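Long-range contacts in DMSP lyase (Ruegeria pomeroyi, PDB 5CU1), which is a bacterial iron-binding lyase of the cupin superfamily that holds an iron(III) ion within its beta-barrel fold: residues E144-L150 and M190-R196; F39-P43 and S120-A124. All blocks are in the same frame, centred on the assembly; numbering follows the deposited sequence.

Interaction 1 (E144-L150 and M190-R196); sequences EEIYFIL and MALVLWR. With FE (Fe (III) ion), chain B.
The Tyr147 ring carries CG2 of Val193 over the centre of one face, a CH-pi contact 3.8 Å from the centroid and only 6° off the ring normal; in the plane of the ring, at its edge, lie the iron(III) ion and OE1 of Glu145. Trp195 presents its own edge to the same carboxylate: NE1 donates to Glu145 OE2 over 3.2 Å, meeting that oxygen on its anti side and somewhat out of the carboxylate plane, with the two planes 59° apart. Glu145 chelates the iron(III) ion through both oxygens, OE1 and OE2 each 2.4 Å from it, with CG anti to the backbone N (chi1 171°) and the chain extended toward the metal. His141 and His180 complete the protein ligands, while His174, hydrogen-bonded to OE1, and Trp195 form a second shell, consistent with holding the carboxylate in its rotation about the iron.

Glu145 and Tyr147 belong to strand 144-150, Val193 and Trp195 to its antiparallel neighbour 190-196, in the cupin barrel, and the four side chains share the metal-bearing face. Backbone bonds run in pairs down the ladder, among them Leu192 N to Phe148 O at 2.9 Å, and Leu150 N to Met190 O continues it; the bond from Glu144 N to Arg196 O is weak.

On the reverse face Ile146 CG2 packs alongside Leu194 CB at 3.6 Å, and Phe39 packs on both. At the end of the ladder, Arg196 approaches Glu144 side-on, NE (3.1 Å) and NH2 both donating to OE1 in a salt bridge. Both nitrogens reach this oxygen from the same side, well above the carboxylate plane, yet OE1 lies close to the guanidinium plane; Arg196 NH1 turns to the carbonyl of Phe39.

Interaction 2 (F39-P43 and S120-A124); sequences FVALP and SDSLA
Leu123 meets Val40 and Pro43 with different parts of its side chain. Against Val40 it stands at about a right angle: both methyls of the valine close on Leu123 CB, CG2 at 4.1 Å and CG1 at 4.2 Å, so the leucine is touched here at the root of its side chain. Pro43 crosses the leucine obliquely, its ring carbon CD lying 3.8 Å from Leu123 CD1 and CG 4.0 Å from that same methyl. With chi1 at 72°, Leu123 holds CG between its backbone N and carbonyl carbon, and the branch beyond extends to the proline. Ring carbon CG also lies 4.0 Å from Ser122 OG, with Ser120 OG a little farther away.

The two segments are loops near the surface: 39-43 follows helix 34-39, whereas the loop 120-124 leads into strand 124-130 of the barrel. Ile112 packs on Leu123 as well. Leu42 packs on helix 17-32, so segment 39-43 lies between the N-terminal helices and the loop that leads into strand 124-130. No hydrogen bond or salt bridge spans the pair, so the contact consists of van der Waals packing, with little directional chemistry to fix its exact geometry.

How the interactions relate
From the N terminus, the chain passes through helices 17-32 and 34-39 into residues 39-43, then travels through further helices and short strands before 120-124 closes the loop of interaction 2. Strands 124-130 and 135-140 follow, and only then does 144-150 open interaction 1, which 190-196 closes after a purely strand-and-loop excursion. The two loops therefore come in series, neither nested nor crossed. In space they touch: besides the Phe39 contacts of Arg196 and Leu194, Trp195 N is probably hydrogen-bonded to Ala124 O, and Trp195 O packs on Leu123 CB. Segment 190-196 is thus bordered by both halves of interaction 2, tying the helical N-terminal part to the sheet that carries Glu145.

Interaction 1 (E144-L150 and M190-R196)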
loop_
_atom_site.group_PDB
_atom_site.type_symbol
_atom_site.label_atom_id
_atom_site.label_comp_id
_atom_site.label_asym_id
_atom_site.label_seq_id
_atom_site.Cartn_x
_atom_site.Cartn_y
_atom_site.Cartn_z
ATOM N N GLU A 144 6.505 11.886 -2.167
ATOM C CA GLU A 144 5.143 12.173 -2.166
ATOM C C GLU A 144 4.247 11.020 -2.415
ATOM O O GLU A 144 4.511 10.219 -3.178
ATOM C CB GLU A 144 4.844 13.295 -3.069
ATOM C CG GLU A 144 5.628 14.522 -2.866
ATOM C CD GLU A 144 5.176 15.726 -3.679
ATOM O OE1 GLU A 144 5.173 15.748 -4.781
ATOM O OE2 GLU A 144 4.884 16.716 -3.181
ATOM N N GLU A 145 3.215 11.043 -1.663
ATOM C CA GLU A 145 2.286 9.987 -1.512
ATOM C C GLU A 145 0.780 10.197 -1.593
ATOM O O GLU A 145 0.331 10.994 -1.139
ATOM C CB GLU A 145 2.707 9.079 -0.354
ATOM C CG GLU A 145 1.842 8.048 0.130
ATOM C CD GLU A 145 2.293 7.398 1.363
ATOM O OE1 GLU A 145 2.220 7.831 2.362
ATOM O OE2 GLU A 145 2.815 6.437 1.304
ATOM N N ILE A 146 0.129 9.371 -2.308
ATOM C CA ILE A 146 -1.274 9.071 -2.202
ATOM C C ILE A 146 -1.767 7.709 -1.671
ATOM O O ILE A 146 -1.439 6.798 -2.149
ATOM C CB ILE A 146 -2.024 9.624 -3.446
ATOM C CG1 ILE A 146 -3.425 10.128 -3.106
ATOM C CG2 ILE A 146 -1.803 8.831 -4.742
ATOM C CD1 ILE A 146 -4.207 10.628 -4.317
ATOM N N TYR A 147 -2.549 7.688 -0.649
ATOM C CA TYR A 147 -3.386 6.604 -0.179
ATOM C C TYR A 147 -4.885 6.623 -0.647
ATOM O O TYR A 147 -5.658 7.330 -0.256
ATOM C CB TYR A 147 -3.163 6.417 1.356
ATOM C CG TYR A 147 -2.141 5.529 2.027
ATOM C CD1 TYR A 147 -0.879 5.894 2.234
ATOM C CD2 TYR A 147 -2.519 4.397 2.616
ATOM C CE1 TYR A 147 -0.021 5.162 2.972
ATOM C CE2 TYR A 147 -1.693 3.635 3.287
ATOM C CZ TYR A 147 -0.437 3.981 3.476
ATOM O OH TYR A 147 0.242 3.167 4.205
ATOM N N PHE A 148 -5.171 5.797 -1.536
ATOM C CA PHE A 148 -6.452 5.400 -2.038
ATOM C C PHE A 148 -6.943 4.108 -1.463
ATOM O O PHE A 148 -6.486 3.189 -1.741
ATOM C CB PHE A 148 -6.540 5.568 -3.594
ATOM C CG PHE A 148 -7.874 5.420 -4.182
ATOM C CD1 PHE A 148 -8.588 6.481 -4.714
ATOM C CD2 PHE A 148 -8.396 4.234 -4.277
ATOM C CE1 PHE A 148 -9.734 6.340 -5.243
ATOM C CE2 PHE A 148 -9.622 4.097 -4.809
ATOM C CZ PHE A 148 -10.273 5.181 -5.257
ATOM N N ILE A 149 -7.944 4.163 -0.748
ATOM C CA ILE A 149 -8.563 3.087 -0.082
ATOM C C ILE A 149 -9.495 2.189 -1.014
ATOM O O ILE A 149 -10.427 2.617 -1.563
ATOM C CB ILE A 149 -9.241 3.520 1.243
ATOM C CG1 ILE A 149 -8.352 3.570 2.382
ATOM C CG2 ILE A 149 -10.233 2.652 1.698
ATOM C CD1 ILE A 149 -7.369 4.594 2.497
ATOM N N LEU A 150 -9.227 0.928 -1.040
ATOM C CA LEU A 150 -9.943 -0.050 -1.794
ATOM C C LEU A 150 -11.067 -0.796 -1.105
ATOM O O LEU A 150 -11.970 -1.030 -1.690
ATOM C CB LEU A 150 -9.012 -1.047 -2.541
ATOM C CG LEU A 150 -7.741 -0.669 -3.207
ATOM C CD1 LEU A 150 -6.631 -1.585 -3.398
ATOM C CD2 LEU A 150 -8.016 0.231 -4.322
ATOM N N MET A 190 -7.638 -2.323 2.843
ATOM C CA MET A 190 -6.608 -2.429 1.821
ATOM C C MET A 190 -6.557 -1.106 1.079
ATOM O O MET A 190 -7.601 -0.486 0.842
ATOM C CB MET A 190 -6.909 -3.567 0.855
ATOM C CG MET A 190 -5.989 -3.602 -0.334
ATOM S SD MET A 190 -6.532 -4.730 -1.613
ATOM C CE MET A 190 -6.888 -6.182 -0.637
ATOM N N ALA A 191 -5.355 -0.660 0.724
ATOM C CA ALA A 191 -5.203 0.569 -0.057
ATOM C C ALA A 191 -4.216 0.398 -1.179
ATOM O O ALA A 191 -3.286 -0.395 -1.092
ATOM C CB ALA A 191 -4.762 1.740 0.836
ATOM N N LEU A 192 -4.439 1.153 -2.238
ATOM C CA LEU A 192 -3.432 1.409 -3.240
ATOM C C LEU A 192 -2.648 2.611 -2.767
ATOM O O LEU A 192 -3.245 3.592 -2.316
ATOM C CB LEU A 192 -4.064 1.687 -4.600
ATOM C CG LEU A 192 -3.135 2.258 -5.673
ATOM C CD1 LEU A 192 -2.164 1.183 -6.169
ATOM C CD2 LEU A 192 -3.935 2.872 -6.830
ATOM N N VAL A 193 -1.319 2.516 -2.840
ATOM C CA VAL A 193 -0.419 3.594 -2.468
ATOM C C VAL A 193 0.489 3.958 -3.640
ATOM O O VAL A 193 1.227 3.109 -4.110
ATOM C CB VAL A 193 0.452 3.204 -1.279
ATOM C CG1 VAL A 193 1.208 4.428 -0.742
ATOM C CG2 VAL A 193 -0.396 2.562 -0.211
ATOM N N LEU A 194 0.420 5.208 -4.107
ATOM C CA LEU A 194 1.273 5.700 -5.191
ATOM C C LEU A 194 2.364 6.616 -4.674
ATOM O O LEU A 194 2.122 7.412 -3.782
ATOM C CB LEU A 194 0.446 6.451 -6.239
ATOM C CG LEU A 194 -0.650 5.617 -6.904
ATOM C CD1 LEU A 194 -1.362 6.407 -7.970
ATOM C CD2 LEU A 194 -0.073 4.334 -7.490
ATOM N N TRP A 195 3.567 6.473 -5.233
ATOM C CA TRP A 195 4.718 7.324 -4.924
ATOM C C TRP A 195 5.181 8.081 -6.158
ATOM O O TRP A 195 5.110 7.580 -7.284
ATOM C CB TRP A 195 5.904 6.512 -4.400
ATOM C CG TRP A 195 5.810 6.126 -2.990
ATOM C CD1 TRP A 195 4.690 6.050 -2.246
ATOM C CD2 TRP A 195 6.895 5.753 -2.132
ATOM N NE1 TRP A 195 4.995 5.647 -0.972
ATOM C CE2 TRP A 195 6.346 5.463 -0.879
ATOM C CE3 TRP A 195 8.273 5.634 -2.310
ATOM C CZ2 TRP A 195 7.132 5.078 0.205
ATOM C CZ3 TRP A 195 9.048 5.245 -1.242
ATOM C CH2 TRP A 195 8.478 4.975 0.002
ATOM N N ARG A 196 5.680 9.286 -5.931
ATOM C CA ARG A 196 6.262 10.068 -6.996
ATOM C C ARG A 196 7.406 10.835 -6.378
ATOM O O ARG A 196 7.389 11.099 -5.176
ATOM C CB ARG A 196 5.219 10.984 -7.637
ATOM C CG ARG A 196 4.720 12.105 -6.742
ATOM C CD ARG A 196 3.560 12.869 -7.368
ATOM N NE ARG A 196 3.390 14.173 -6.721
ATOM C CZ ARG A 196 2.523 15.109 -7.098
ATOM N NH1 ARG A 196 1.700 14.920 -8.119
ATOM N NH2 ARG A 196 2.482 16.254 -6.442
HETATM FE FE FE B . 3.637 6.379 3.538
#

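Interaction 2 (F39-P43 and S120-A124)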
loop_
_atom_site.group_PDB
_atom_site.type_symbol
_atom_site.label_atom_id
_atom_site.label_comp_id
_atom_site.label_asym_id
_atom_site.label_seq_id
_atom_site.Cartn_x
_atom_site.Cartn_y
_atom_site.Cartn_z
ATOM N N PHE A 39 -2.459 12.711 -9.699
ATOM C CA PHE A 39 -1.180 12.546 -9.029
ATOM C C PHE A 39 -0.000 12.246 -9.856
ATOM O O PHE A 39 0.881 12.680 -9.699
ATOM C CB PHE A 39 -1.349 11.566 -7.865
ATOM C CG PHE A 39 -0.141 11.202 -7.083
ATOM C CD1 PHE A 39 0.138 11.825 -5.919
ATOM C CD2 PHE A 39 0.587 10.195 -7.458
ATOM C CE1 PHE A 39 1.157 11.432 -5.138
ATOM C CE2 PHE A 39 1.646 9.822 -6.740
ATOM C CZ PHE A 39 1.888 10.429 -5.557
ATOM N N VAL A 40 -0.210 11.485 -10.815
ATOM C CA VAL A 40 0.704 10.864 -11.691
ATOM C C VAL A 40 0.015 10.330 -13.014
ATOM O O VAL A 40 -0.931 9.813 -13.049
ATOM C CB VAL A 40 1.654 9.891 -10.941
ATOM C CG1 VAL A 40 1.111 8.590 -10.494
ATOM C CG2 VAL A 40 2.918 9.827 -11.632
ATOM N N ALA A 41 0.636 10.554 -14.079
ATOM C CA ALA A 41 0.419 9.932 -15.317
ATOM C C ALA A 41 1.031 8.652 -15.432
ATOM O O ALA A 41 2.107 8.454 -15.068
ATOM C CB ALA A 41 0.834 10.815 -16.461
ATOM N N LEU A 42 0.257 7.785 -15.973
ATOM C CA LEU A 42 0.586 6.416 -16.225
ATOM C C LEU A 42 1.343 6.425 -17.471
ATOM O O LEU A 42 0.969 7.099 -18.412
ATOM C CB LEU A 42 -0.601 5.544 -16.320
ATOM C CG LEU A 42 -0.736 4.583 -15.202
ATOM C CD1 LEU A 42 -0.441 5.207 -13.862
ATOM C CD2 LEU A 42 -1.931 3.716 -15.188
ATOM N N PRO A 43 2.589 5.765 -17.386
ATOM C CA PRO A 43 3.427 5.944 -18.565
ATOM C C PRO A 43 3.141 5.064 -19.599
ATOM O O PRO A 43 3.531 5.427 -20.644
ATOM C CB PRO A 43 4.830 5.602 -18.123
ATOM C CG PRO A 43 4.790 5.196 -16.762
ATOM C CD PRO A 43 3.447 5.026 -16.346
ATOM N N SER A 120 9.846 1.523 -13.202
ATOM C CA SER A 120 9.481 2.930 -13.551
ATOM C C SER A 120 10.313 3.925 -12.871
ATOM O O SER A 120 10.611 3.745 -11.803
ATOM C CB SER A 120 8.110 3.206 -13.251
ATOM O OG SER A 120 7.688 4.187 -13.958
ATOM N N ASP A 121 10.739 4.983 -13.509
ATOM C CA ASP A 121 11.279 6.185 -12.861
ATOM C C ASP A 121 10.354 7.323 -12.498
ATOM O O ASP A 121 10.750 8.193 -11.929
ATOM C CB ASP A 121 12.300 6.837 -13.680
ATOM C CG ASP A 121 13.459 6.016 -14.006
ATOM O OD1 ASP A 121 13.923 5.399 -13.119
ATOM O OD2 ASP A 121 14.006 6.202 -15.151
ATOM N N SER A 122 9.143 7.161 -12.692
ATOM C CA SER A 122 8.292 8.169 -12.480
ATOM C C SER A 122 7.274 7.953 -11.258
ATOM O O SER A 122 6.934 8.761 -10.641
ATOM C CB SER A 122 7.694 8.505 -13.866
ATOM O OG SER A 122 6.728 7.725 -14.410
ATOM N N LEU A 123 6.894 6.770 -11.030
ATOM C CA LEU A 123 6.063 6.264 -10.011
ATOM C C LEU A 123 6.522 4.941 -9.345
ATOM O O LEU A 123 7.261 4.278 -9.869
ATOM C CB LEU A 123 4.590 6.283 -10.512
ATOM C CG LEU A 123 3.872 5.455 -11.512
ATOM C CD1 LEU A 123 4.627 5.359 -12.801
ATOM C CD2 LEU A 123 3.672 4.100 -11.071
ATOM N N ALA A 124 6.027 4.645 -8.177
ATOM C CA ALA A 124 5.753 3.358 -7.621
ATOM C C ALA A 124 4.344 3.160 -7.120
ATOM O O ALA A 124 3.692 3.988 -6.959
ATOM C CB ALA A 124 6.722 3.044 -6.573
#